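Long-range contacts in conserved hypothetical protein (Bacteroides thetaiotaomicron, PDB 2AFC), which is of unknown function but folds as a macro domain and probably releases ADP-ribose from ADP-ribosylated thymidine in DNA by hydrolysis: residues S16-I21 / K73-N78; T22-D27 / I80-I85; G63-V68 / R101-E106; K115-M120 / E147-V152. All coordinates share one frame; numbering follows the deposited sequence.

Contact 1: S16-I21 / K73-N78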
loop_
_atom_site.group_PDB
_atom_site.type_symbol
_atom_site.label_atom_id
_atom_site.label_comp_id
_atom_site.label_asym_id
_atom_site.label_seq_id
_atom_site.Cartn_x
_atom_site.Cartn_y
_atom_site.Cartn_z
ATOM N N SER A 16 -6.201 -17.745 5.193
ATOM C CA SER A 16 -5.199 -18.636 4.618
ATOM C C SER A 16 -4.929 -18.123 3.208
ATOM O O SER A 16 -5.443 -17.068 2.822
ATOM C CB SER A 16 -5.749 -20.059 4.530
ATOM O OG SER A 16 -6.921 -20.092 3.733
ATOM N N GLY A 17 -4.142 -18.881 2.445
ATOM C CA GLY A 17 -3.824 -18.494 1.078
ATOM C C GLY A 17 -2.791 -17.385 1.008
ATOM O O GLY A 17 -2.515 -16.735 2.018
ATOM N N VAL A 18 -2.220 -17.165 -0.177
ATOM C CA VAL A 18 -1.214 -16.128 -0.344
ATOM C C VAL A 18 -1.828 -14.772 -0.019
ATOM O O VAL A 18 -2.999 -14.516 -0.333
ATOM C CB VAL A 18 -0.640 -16.117 -1.778
ATOM C CG1 VAL A 18 0.418 -15.020 -1.905
ATOM C CG2 VAL A 18 -0.022 -17.480 -2.100
ATOM N N LYS A 19 -1.036 -13.910 0.617
ATOM C CA LYS A 19 -1.515 -12.599 1.029
ATOM C C LYS A 19 -0.578 -11.470 0.650
ATOM O O LYS A 19 0.646 -11.622 0.648
ATOM C CB LYS A 19 -1.704 -12.566 2.555
ATOM C CG LYS A 19 -2.503 -13.728 3.144
ATOM C CD LYS A 19 -2.207 -13.885 4.635
ATOM C CE LYS A 19 -3.054 -14.967 5.287
ATOM N NZ LYS A 19 -2.673 -16.356 4.895
ATOM N N VAL A 20 -1.158 -10.319 0.347
ATOM C CA VAL A 20 -0.352 -9.165 0.005
ATOM C C VAL A 20 -0.757 -7.982 0.866
ATOM O O VAL A 20 -1.917 -7.598 0.926
ATOM C CB VAL A 20 -0.477 -8.800 -1.503
ATOM C CG1 VAL A 20 0.378 -7.578 -1.821
ATOM C CG2 VAL A 20 -0.012 -9.974 -2.349
ATOM N N ILE A 21 0.220 -7.427 1.563
ATOM C CA ILE A 21 -0.009 -6.268 2.408
ATOM C C ILE A 21 0.366 -5.027 1.589
ATOM O O ILE A 21 1.517 -4.857 1.188
ATOM C CB ILE A 21 0.859 -6.356 3.684
ATOM C CG1 ILE A 21 0.460 -7.599 4.486
ATOM C CG2 ILE A 21 0.687 -5.097 4.530
ATOM C CD1 ILE A 21 1.031 -8.865 3.958
ATOM N N LYS A 73 4.353 -17.340 1.241
ATOM C CA LYS A 73 3.019 -16.942 0.807
ATOM C C LYS A 73 2.642 -15.581 1.361
ATOM O O LYS A 73 1.467 -15.311 1.615
ATOM C CB LYS A 73 1.982 -17.981 1.250
ATOM C CG LYS A 73 2.117 -19.329 0.563
ATOM C CD LYS A 73 1.057 -20.320 1.030
ATOM C CE LYS A 73 0.999 -21.529 0.099
ATOM N NZ LYS A 73 2.311 -22.232 -0.017
ATOM N N LEU A 74 3.630 -14.716 1.546
ATOM C CA LEU A 74 3.354 -13.390 2.088
ATOM C C LEU A 74 4.192 -12.310 1.410
ATOM O O LEU A 74 5.424 -12.396 1.382
ATOM C CB LEU A 74 3.613 -13.387 3.605
ATOM C CG LEU A 74 3.252 -12.088 4.328
ATOM C CD1 LEU A 74 1.766 -11.823 4.136
ATOM C CD2 LEU A 74 3.609 -12.173 5.819
ATOM N N TYR A 75 3.526 -11.294 0.871
ATOM C CA TYR A 75 4.229 -10.206 0.198
ATOM C C TYR A 75 3.798 -8.830 0.667
ATOM O O TYR A 75 2.619 -8.576 0.918
ATOM C CB TYR A 75 4.010 -10.240 -1.315
ATOM C CG TYR A 75 4.354 -11.531 -2.003
ATOM C CD1 TYR A 75 3.547 -12.658 -1.852
ATOM C CD2 TYR A 75 5.447 -11.608 -2.874
ATOM C CE1 TYR A 75 3.809 -13.825 -2.557
ATOM C CE2 TYR A 75 5.716 -12.773 -3.587
ATOM C CZ TYR A 75 4.888 -13.880 -3.424
ATOM O OH TYR A 75 5.134 -15.037 -4.133
ATOM N N VAL A 76 4.767 -7.933 0.761
ATOM C CA VAL A 76 4.480 -6.565 1.146
ATOM C C VAL A 76 4.473 -5.786 -0.164
ATOM O O VAL A 76 5.326 -6.006 -1.026
ATOM C CB VAL A 76 5.575 -5.987 2.065
ATOM C CG1 VAL A 76 5.223 -4.573 2.451
ATOM C CG2 VAL A 76 5.727 -6.848 3.305
ATOM N N ALA A 77 3.517 -4.880 -0.320
ATOM C CA ALA A 77 3.423 -4.090 -1.539
ATOM C C ALA A 77 3.696 -2.612 -1.271
ATOM O O ALA A 77 2.826 -1.903 -0.763
ATOM C CB ALA A 77 2.031 -4.266 -2.175
ATOM N N ASN A 78 4.904 -2.155 -1.602
ATOM C CA ASN A 78 5.274 -0.744 -1.412
ATOM C C ASN A 78 4.667 0.060 -2.546
ATOM O O ASN A 78 5.116 -0.021 -3.683
ATOM C CB ASN A 78 6.800 -0.570 -1.400
ATOM C CG ASN A 78 7.442 -1.112 -0.124
ATOM O OD1 ASN A 78 6.941 -0.883 0.970
ATOM N ND2 ASN A 78 8.558 -1.816 -0.262
#
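Lys19, Val20 and Ile21 pair with Leu74, Tyr75 and Val76 as neighbouring parallel strands in the interior of a macro-domain sheet, an example of how two chain segments far apart in sequence zip together. Lys19 uses both of its backbone polar atoms: its N gives to Lys73 O at 3.0 Å, and its O receives Tyr75 N at 2.9 Å. The ladder goes on with Ile21 N to Tyr75 O at 2.7 Å and with Ala77 N to Ile21 O, a bond modelled too short for its length to be trusted.

The phenol of Tyr75 is met at its edge by Val18 CG1, 3.7 Å from CE1. With CG1 anti to the backbone N (chi1 -180°), the other methyl, CG2, lies 3.9 Å from Lys73 CG, one valine thus serving two partners. Phe110 and His114 join the same ring edge-to-face, which places Tyr75 and Val20 on the face of this α/β/α sandwich covered by helix 97-113. Ile21 and Val76 look the other way, to Phe35 and Leu39 of helix 35-42. Trimming Val18 to an alanine removes both methyls, and the Tyr75 edge and the Lys73 methylenes would probably lose their apolar neighbour. Farther along, Val20 CG1 rests 3.7 Å from Ala77 CB, while Lys19 bends at its last torsion and NZ reaches back to Gly17 O at 2.9 Å.

Contact 2: T22-D27 / I80-I85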
loop_
_atom_site.group_PDB
_atom_site.type_symbol
_atom_site.label_atom_id
_atom_site.label_comp_id
_atom_site.label_asym_id
_atom_site.label_seq_id
_atom_site.Cartn_x
_atom_site.Cartn_y
_atom_site.Cartn_z
ATOM N N THR A 22 -0.626 -4.181 1.339
ATOM C CA THR A 22 -0.453 -2.957 0.569
ATOM C C THR A 22 -0.487 -1.727 1.461
ATOM O O THR A 22 -1.315 -1.640 2.363
ATOM C CB THR A 22 -1.601 -2.759 -0.446
ATOM O OG1 THR A 22 -2.840 -2.656 0.266
ATOM C CG2 THR A 22 -1.689 -3.916 -1.419
ATOM N N HIS A 23 0.398 -0.771 1.182
ATOM C CA HIS A 23 0.449 0.488 1.930
ATOM C C HIS A 23 1.112 1.569 1.074
ATOM O O HIS A 23 1.910 1.269 0.187
ATOM C CB HIS A 23 1.215 0.319 3.241
ATOM C CG HIS A 23 2.702 0.325 3.082
ATOM N ND1 HIS A 23 3.402 -0.745 2.572
ATOM C CD2 HIS A 23 3.625 1.268 3.387
ATOM C CE1 HIS A 23 4.693 -0.464 2.571
ATOM N NE2 HIS A 23 4.856 0.752 3.061
ATOM N N ILE A 24 0.786 2.823 1.364
ATOM C CA ILE A 24 1.295 3.965 0.613
ATOM C C ILE A 24 2.607 4.569 1.089
ATOM O O ILE A 24 2.687 5.085 2.194
ATOM C CB ILE A 24 0.267 5.111 0.610
ATOM C CG1 ILE A 24 -1.095 4.588 0.178
ATOM C CG2 ILE A 24 0.715 6.222 -0.329
ATOM C CD1 ILE A 24 -2.271 5.510 0.498
ATOM N N CYS A 25 3.622 4.520 0.232
ATOM C CA CYS A 25 4.932 5.098 0.511
ATOM C C CYS A 25 4.954 6.451 -0.176
ATOM O O CYS A 25 4.123 6.714 -1.045
ATOM C CB CYS A 25 6.042 4.242 -0.082
ATOM S SG CYS A 25 6.332 2.684 0.751
ATOM N N ASN A 26 5.885 7.316 0.217
ATOM C CA ASN A 26 6.002 8.630 -0.409
ATOM C C ASN A 26 7.116 8.528 -1.446
ATOM O O ASN A 26 7.831 7.527 -1.484
ATOM C CB ASN A 26 6.358 9.688 0.640
ATOM C CG ASN A 26 7.600 9.324 1.430
ATOM O OD1 ASN A 26 8.711 9.284 0.892
ATOM N ND2 ASN A 26 7.418 9.044 2.716
ATOM N N ASP A 27 7.272 9.554 -2.279
ATOM C CA ASP A 27 8.326 9.554 -3.299
ATOM C C ASP A 27 9.557 10.325 -2.835
ATOM O O ASP A 27 10.409 10.704 -3.646
ATOM C CB ASP A 27 7.817 10.187 -4.588
ATOM C CG ASP A 27 7.173 11.525 -4.352
ATOM O OD1 ASP A 27 7.434 12.120 -3.278
ATOM O OD2 ASP A 27 6.416 11.981 -5.241
ATOM N N ILE A 80 3.862 3.623 -4.243
ATOM C CA ILE A 80 4.182 5.043 -4.259
ATOM C C ILE A 80 2.985 5.871 -4.714
ATOM O O ILE A 80 2.856 6.195 -5.899
ATOM C CB ILE A 80 5.392 5.330 -5.176
ATOM C CG1 ILE A 80 6.606 4.530 -4.695
ATOM C CG2 ILE A 80 5.735 6.805 -5.141
ATOM C CD1 ILE A 80 7.109 4.773 -3.239
ATOM N N GLY A 81 2.111 6.211 -3.765
ATOM C CA GLY A 81 0.931 7.010 -4.069
ATOM C C GLY A 81 0.916 8.325 -3.310
ATOM O O GLY A 81 -0.116 9.001 -3.190
ATOM N N GLN A 82 2.080 8.711 -2.810
ATOM C CA GLN A 82 2.197 9.944 -2.043
ATOM C C GLN A 82 3.325 10.840 -2.565
ATOM O O GLN A 82 4.455 10.395 -2.785
ATOM C CB GLN A 82 2.437 9.588 -0.578
ATOM C CG GLN A 82 1.717 10.483 0.392
ATOM C CD GLN A 82 2.029 10.131 1.833
ATOM O OE1 GLN A 82 1.457 9.194 2.398
ATOM N NE2 GLN A 82 2.954 10.878 2.432
ATOM N N HIS A 83 3.013 12.111 -2.754
ATOM C CA HIS A 83 3.996 13.063 -3.260
ATOM C C HIS A 83 4.558 13.926 -2.137
ATOM O O HIS A 83 3.903 14.854 -1.674
ATOM C CB HIS A 83 3.359 13.964 -4.315
ATOM C CG HIS A 83 4.315 14.950 -4.900
ATOM N ND1 HIS A 83 4.047 16.300 -4.961
ATOM C CD2 HIS A 83 5.560 14.786 -5.407
ATOM C CE1 HIS A 83 5.089 16.926 -5.479
ATOM N NE2 HIS A 83 6.020 16.030 -5.755
ATOM N N GLY A 84 5.785 13.642 -1.719
ATOM C CA GLY A 84 6.356 14.399 -0.624
ATOM C C GLY A 84 5.621 14.000 0.648
ATOM O O GLY A 84 5.120 12.882 0.750
ATOM N N ILE A 85 5.541 14.908 1.611
ATOM C CA ILE A 85 4.873 14.641 2.882
ATOM C C ILE A 85 4.242 15.959 3.316
ATOM O O ILE A 85 3.380 16.013 4.192
ATOM C CB ILE A 85 5.900 14.190 3.949
ATOM C CG1 ILE A 85 6.667 12.964 3.449
ATOM C CG2 ILE A 85 5.194 13.860 5.249
ATOM C CD1 ILE A 85 7.890 13.295 2.617
#
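Asp27 closes on the 80-85 segment atom by atom. Its CB lies 4.0 Å from Ile80 CG2, and CG is 3.3 Å from Gln82 O. Because chi1 of 51° sets CG between the backbone N and the carbonyl carbon, the carboxylate is turned toward the turn at His83 and Gly84. There OD1 accepts Gly84 N at 2.7 Å, on its syn side but out of the carboxylate plane, and OD2 comes to the edge of the His83 imidazole, in the ring plane and nearest CD2. Carboxylate and ring stand almost perpendicular, 87° apart. A leucine in place of Asp27 would probably leave Gly84 N without its acceptor and the turn less firmly fixed.

These residues lie where two parallel strands of the macro-domain sheet come to their C-terminal ends, strongly twisted against each other, their short axes 68° apart. In macro domains this end of the sheet generally borders the ADP-ribose pocket, so a similar placing is likely here. The twist goes with an irregular ladder: Cys25 O is shared by Gly81 N and Gln82 N through two weak bonds, and Asp27 N to Gln82 O, at 3.0 Å, is weak as well. Asn26 turns its amide to its own loop, OD1 accepting Ile28 N and Gly30 N, while its CB lies 3.4 Å from Gly84 O. Ile24 CG2 packs on the Gly81 backbone, 3.7 Å from its C.

Contact 3: G63-V68 / R101-E106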
loop_
_atom_site.group_PDB
_atom_site.type_symbol
_atom_site.label_atom_id
_atom_site.label_comp_id
_atom_site.label_asym_id
_atom_site.label_seq_id
_atom_site.Cartn_x
_atom_site.Cartn_y
_atom_site.Cartn_z
ATOM N N GLY A 63 2.729 5.877 -8.667
ATOM C CA GLY A 63 1.964 4.922 -9.447
ATOM C C GLY A 63 2.683 3.594 -9.541
ATOM O O GLY A 63 2.075 2.567 -9.851
ATOM N N ALA A 64 3.983 3.598 -9.268
ATOM C CA ALA A 64 4.749 2.362 -9.338
ATOM C C ALA A 64 4.524 1.500 -8.096
ATOM O O ALA A 64 4.085 1.980 -7.051
ATOM C CB ALA A 64 6.227 2.673 -9.499
ATOM N N VAL A 65 4.830 0.217 -8.212
ATOM C CA VAL A 65 4.643 -0.680 -7.093
ATOM C C VAL A 65 5.810 -1.638 -6.989
ATOM O O VAL A 65 6.225 -2.222 -7.991
ATOM C CB VAL A 65 3.362 -1.526 -7.250
ATOM C CG1 VAL A 65 3.121 -2.324 -5.970
ATOM C CG2 VAL A 65 2.161 -0.630 -7.568
ATOM N N GLN A 66 6.351 -1.780 -5.783
ATOM C CA GLN A 66 7.458 -2.698 -5.541
ATOM C C GLN A 66 6.919 -3.831 -4.667
ATOM O O GLN A 66 6.167 -3.587 -3.728
ATOM C CB GLN A 66 8.597 -1.980 -4.825
ATOM C CG GLN A 66 9.696 -2.890 -4.307
ATOM C CD GLN A 66 10.750 -2.121 -3.524
ATOM O OE1 GLN A 66 10.434 -1.381 -2.589
ATOM N NE2 GLN A 66 12.012 -2.291 -3.905
ATOM N N PHE A 67 7.299 -5.061 -4.986
ATOM C CA PHE A 67 6.845 -6.219 -4.239
ATOM C C PHE A 67 8.003 -6.875 -3.498
ATOM O O PHE A 67 9.093 -7.044 -4.055
ATOM C CB PHE A 67 6.179 -7.216 -5.190
ATOM C CG PHE A 67 4.923 -6.686 -5.826
ATOM C CD1 PHE A 67 4.967 -6.034 -7.060
ATOM C CD2 PHE A 67 3.696 -6.780 -5.155
ATOM C CE1 PHE A 67 3.810 -5.483 -7.614
ATOM C CE2 PHE A 67 2.526 -6.232 -5.699
ATOM C CZ PHE A 67 2.577 -5.583 -6.922
ATOM N N VAL A 68 7.768 -7.235 -2.242
ATOM C CA VAL A 68 8.801 -7.863 -1.430
ATOM C C VAL A 68 8.247 -9.107 -0.741
ATOM O O VAL A 68 7.275 -9.040 0.009
ATOM C CB VAL A 68 9.330 -6.877 -0.360
ATOM C CG1 VAL A 68 10.593 -7.408 0.267
ATOM C CG2 VAL A 68 9.569 -5.520 -0.986
ATOM N N ARG A 101 -4.510 4.683 -7.714
ATOM C CA ARG A 101 -5.281 3.921 -8.696
ATOM C C ARG A 101 -4.363 3.051 -9.546
ATOM O O ARG A 101 -4.625 1.865 -9.730
ATOM C CB ARG A 101 -6.060 4.857 -9.615
ATOM C CG ARG A 101 -7.362 5.356 -9.021
ATOM C CD ARG A 101 -8.065 6.325 -9.961
ATOM N NE ARG A 101 -9.517 6.220 -9.861
ATOM C CZ ARG A 101 -10.199 5.120 -10.160
ATOM N NH1 ARG A 101 -9.555 4.040 -10.576
ATOM N NH2 ARG A 101 -11.519 5.097 -10.038
ATOM N N GLN A 102 -3.294 3.643 -10.075
ATOM C CA GLN A 102 -2.365 2.873 -10.894
ATOM C C GLN A 102 -1.796 1.773 -10.025
ATOM O O GLN A 102 -1.804 0.601 -10.407
ATOM C CB GLN A 102 -1.212 3.737 -11.400
ATOM C CG GLN A 102 -1.586 4.831 -12.371
ATOM C CD GLN A 102 -0.375 5.649 -12.792
ATOM O OE1 GLN A 102 0.614 5.102 -13.302
ATOM N NE2 GLN A 102 -0.443 6.961 -12.576
ATOM N N CYS A 103 -1.300 2.163 -8.852
ATOM C CA CYS A 103 -0.714 1.216 -7.913
ATOM C C CYS A 103 -1.611 0.004 -7.678
ATOM O O CYS A 103 -1.177 -1.135 -7.856
ATOM C CB CYS A 103 -0.410 1.903 -6.570
ATOM S SG CYS A 103 1.002 3.054 -6.582
ATOM N N LEU A 104 -2.858 0.260 -7.289
ATOM C CA LEU A 104 -3.814 -0.807 -7.012
ATOM C C LEU A 104 -4.110 -1.607 -8.268
ATOM O O LEU A 104 -4.219 -2.837 -8.229
ATOM C CB LEU A 104 -5.111 -0.230 -6.437
ATOM C CG LEU A 104 -5.010 0.418 -5.051
ATOM C CD1 LEU A 104 -6.346 0.990 -4.663
ATOM C CD2 LEU A 104 -4.545 -0.597 -4.033
ATOM N N LYS A 105 -4.233 -0.905 -9.382
ATOM C CA LYS A 105 -4.491 -1.552 -10.658
ATOM C C LYS A 105 -3.372 -2.581 -10.885
ATOM O O LYS A 105 -3.611 -3.672 -11.384
ATOM C CB LYS A 105 -4.528 -0.480 -11.753
ATOM C CG LYS A 105 -4.717 -0.963 -13.173
ATOM C CD LYS A 105 -5.225 0.192 -14.054
ATOM C CE LYS A 105 -6.683 0.522 -13.735
ATOM N NZ LYS A 105 -7.118 1.862 -14.218
ATOM N N GLU A 106 -2.161 -2.245 -10.459
ATOM C CA GLU A 106 -1.028 -3.143 -10.620
ATOM C C GLU A 106 -1.053 -4.235 -9.565
ATOM O O GLU A 106 -0.563 -5.346 -9.797
ATOM C CB GLU A 106 0.277 -2.359 -10.526
ATOM C CG GLU A 106 1.239 -2.680 -11.633
ATOM C CD GLU A 106 1.854 -4.026 -11.455
ATOM O OE1 GLU A 106 2.238 -4.654 -12.463
ATOM O OE2 GLU A 106 1.966 -4.452 -10.289
HETATM O O HOH W 1 5.112 -4.413 -10.464
#
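Cys103 and Val65 form the close part of this strand-to-helix contact, Phe67 and Glu106 its open part. At the tight end the cysteine sulfur, anti to its own carbonyl carbon (chi1 -72°), is directed at the chain just before the strand: SG lies 3.3 Å from Ala64 O and 3.4 Å from Gly63 C. Val65 sends CG2 against the same residue, 3.4 Å from Cys103 O and 3.7 Å from Cys103 CB, and its methyl also reaches Glu106 CB one turn on. Gly63 permits this closeness, since a side chain there would run into the amide oxygen of Gln102 and into the carbonyl of the preceding residue.

The helix is 97-113, packed across a face of the macro-domain sheet, where strand 65-71 is the antiparallel outermost member within the chain. Strand and helix axes approach to 9.2 Å and cross at 40°, and the closest packing gathers at Gly63 to Val65, where the strand starts.

Farther along the strand the contact is looser: an exposed carboxylate and a water meet a partly exposed ring. Glu106, bent at chi2, brings OE2 to the edge of the Phe67 ring, 3.4 Å from CE1, with the carboxylate and ring planes well out of parallel. Water 1 sits at that ring edge too, giving weak bonds to Glu106 OE2 at 3.2 Å and to Val65 O. Phe67 is otherwise stacked with Phe110 of the same helix.

Contact 4: K115-M120 / E147-V152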
loop_
_atom_site.group_PDB
_atom_site.type_symbol
_atom_site.label_atom_id
_atom_site.label_comp_id
_atom_site.label_asym_id
_atom_site.label_seq_id
_atom_site.Cartn_x
_atom_site.Cartn_y
_atom_site.Cartn_z
ATOM N N LYS A 115 -2.870 -15.748 -6.895
ATOM C CA LYS A 115 -4.047 -16.259 -6.187
ATOM C C LYS A 115 -4.054 -15.711 -4.758
ATOM O O LYS A 115 -4.592 -16.330 -3.840
ATOM C CB LYS A 115 -4.028 -17.800 -6.145
ATOM C CG LYS A 115 -4.753 -18.512 -7.307
ATOM C CD LYS A 115 -3.971 -18.455 -8.628
ATOM C CE LYS A 115 -4.752 -19.074 -9.808
ATOM N NZ LYS A 115 -4.897 -20.567 -9.749
ATOM N N ALA A 116 -3.465 -14.534 -4.590
ATOM C CA ALA A 116 -3.352 -13.912 -3.284
ATOM C C ALA A 116 -4.592 -13.177 -2.783
ATOM O O ALA A 116 -5.627 -13.121 -3.452
ATOM C CB ALA A 116 -2.165 -12.975 -3.277
ATOM N N SER A 117 -4.453 -12.612 -1.587
ATOM C CA SER A 117 -5.506 -11.861 -0.909
ATOM C C SER A 117 -4.943 -10.503 -0.478
ATOM O O SER A 117 -3.782 -10.419 -0.083
ATOM C CB SER A 117 -5.972 -12.638 0.325
ATOM O OG SER A 117 -7.038 -11.965 0.960
ATOM N N VAL A 118 -5.750 -9.446 -0.540
ATOM C CA VAL A 118 -5.262 -8.122 -0.154
ATOM C C VAL A 118 -5.610 -7.722 1.275
ATOM O O VAL A 118 -6.751 -7.860 1.710
ATOM C CB VAL A 118 -5.786 -7.024 -1.093
ATOM C CG1 VAL A 118 -5.257 -5.669 -0.644
ATOM C CG2 VAL A 118 -5.357 -7.312 -2.522
ATOM N N HIS A 119 -4.604 -7.212 1.986
ATOM C CA HIS A 119 -4.735 -6.771 3.375
ATOM C C HIS A 119 -4.025 -5.434 3.574
ATOM O O HIS A 119 -2.825 -5.311 3.331
ATOM C CB HIS A 119 -4.131 -7.815 4.309
ATOM C CG HIS A 119 -4.778 -9.158 4.195
ATOM N ND1 HIS A 119 -4.661 -9.941 3.070
ATOM C CD2 HIS A 119 -5.572 -9.844 5.048
ATOM C CE1 HIS A 119 -5.354 -11.053 3.235
ATOM N NE2 HIS A 119 -5.915 -11.019 4.428
HETATM N N MSE A 120 -4.768 -4.439 4.038
HETATM C CA MSE A 120 -4.212 -3.108 4.213
HETATM C C MSE A 120 -4.757 -2.374 5.423
HETATM O O MSE A 120 -5.764 -2.764 6.009
HETATM C CB MSE A 120 -4.563 -2.258 2.995
HETATM C CG MSE A 120 -6.067 -2.116 2.848
HETATM SE SE MSE A 120 -6.680 -0.799 1.595
HETATM C CE MSE A 120 -6.139 -1.755 -0.004
ATOM N N GLU A 147 -13.147 -8.866 -8.300
ATOM C CA GLU A 147 -13.460 -9.815 -7.232
ATOM C C GLU A 147 -12.271 -10.260 -6.401
ATOM O O GLU A 147 -12.116 -11.448 -6.118
ATOM C CB GLU A 147 -14.181 -11.047 -7.779
ATOM C CG GLU A 147 -15.646 -11.103 -7.356
ATOM C CD GLU A 147 -16.357 -12.364 -7.819
ATOM O OE1 GLU A 147 -17.585 -12.453 -7.623
ATOM O OE2 GLU A 147 -15.693 -13.266 -8.375
ATOM N N ILE A 148 -11.433 -9.302 -6.004
ATOM C CA ILE A 148 -10.264 -9.603 -5.180
ATOM C C ILE A 148 -10.627 -9.389 -3.709
ATOM O O ILE A 148 -11.260 -8.398 -3.356
ATOM C CB ILE A 148 -9.065 -8.694 -5.560
ATOM C CG1 ILE A 148 -8.666 -8.961 -7.017
ATOM C CG2 ILE A 148 -7.878 -8.948 -4.613
ATOM C CD1 ILE A 148 -7.733 -7.918 -7.629
ATOM N N ALA A 149 -10.242 -10.330 -2.853
ATOM C CA ALA A 149 -10.544 -10.205 -1.428
ATOM C C ALA A 149 -9.779 -9.021 -0.833
ATOM O O ALA A 149 -8.564 -8.905 -1.003
ATOM C CB ALA A 149 -10.172 -11.492 -0.700
ATOM N N VAL A 150 -10.497 -8.148 -0.138
ATOM C CA VAL A 150 -9.886 -6.976 0.474
ATOM C C VAL A 150 -10.282 -6.850 1.934
ATOM O O VAL A 150 -11.469 -6.801 2.257
ATOM C CB VAL A 150 -10.311 -5.685 -0.246
ATOM C CG1 VAL A 150 -9.558 -4.505 0.337
ATOM C CG2 VAL A 150 -10.052 -5.813 -1.736
ATOM N N THR A 151 -9.287 -6.780 2.813
ATOM C CA THR A 151 -9.546 -6.661 4.243
ATOM C C THR A 151 -8.772 -5.493 4.840
ATOM O O THR A 151 -7.549 -5.525 4.888
ATOM C CB THR A 151 -9.126 -7.942 5.011
ATOM O OG1 THR A 151 -9.718 -9.103 4.404
ATOM C CG2 THR A 151 -9.575 -7.848 6.467
ATOM N N VAL A 152 -9.481 -4.467 5.300
ATOM C CA VAL A 152 -8.837 -3.307 5.899
ATOM C C VAL A 152 -8.637 -3.475 7.411
ATOM O O VAL A 152 -9.546 -3.916 8.120
ATOM C CB VAL A 152 -9.657 -2.040 5.651
ATOM C CG1 VAL A 152 -9.180 -0.928 6.563
ATOM C CG2 VAL A 152 -9.527 -1.631 4.197
HETATM O O HOH W 2 -8.402 -12.582 -3.727
HETATM O O HOH W 3 -8.619 -10.177 1.992
#
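Val118, His119 and Met120 run beside Val150, Thr151 and Val152 in a parallel ladder, which may be sorted by three kinds of interaction. The first is backbone hydrogen bonding. Val118 N gives to Ala149 O at 2.9 Å, Val118 O accepts Thr151 N at 3.0 Å, and Thr151 O in turn receives Met120 N at 3.1 Å. The short strand axes are only 15° apart, and the spacing stays even along the pair.

The second kind is side-chain packing. Val118 CG2 meets Ile148 CG2 at 3.7 Å, and Ile148 carries this patch on to Ala108 and Ile112 of helix 97-113. Met120, present as selenomethionine, has CG in the cramped place between its backbone N and carbonyl carbon (chi1 61°), which lays CG 3.7 Å from Val152 CG2 and lets the selenium follow over the same methyl. On the opposite face of the sheet the His119 imidazole lies alongside Thr151, both pointing the same way, with CD2 4.0 Å from Thr151 CB.

Water supplies the third kind. Water 3 is gripped by Ser117 OG, Val118 O and Thr151 OG1, the last at 2.9 Å, and hovers over one face of the His119 ring. Water 2 bridges Ala116 O and Ala149 N just ahead of the first direct bond, Val118 N to Ala149 O.

Each strand follows a helix closed by a Schellman motif, at Lys115 and at Glu147. Strand 117-121, helix 132-144 and strand 150-154 make up a beta-alpha-beta crossover, the repeating theme of the α/β macro-domain fold.

All four contacts meet on one six-stranded sheet. Contacts 1 and 2 are successive lengths of the same strand pair, 19-26 with 74-82, their centres about 19 Å apart on opposite sides of the chain's centre. Contact 4 adds the next strands beyond 19-26, joined to contact 1 by Val20 N to Ser117 O at 2.7 Å, with centres about 9 Å apart. Contact 3 brings in strand 65-71 on the other flank, where Gly63 N lies 2.8 Å from Ile80 O of contact 2, and adds helix 97-113 on one face. Of the four, contact 2 lies nearest where a macro domain would be expected to hold ADP-ribose.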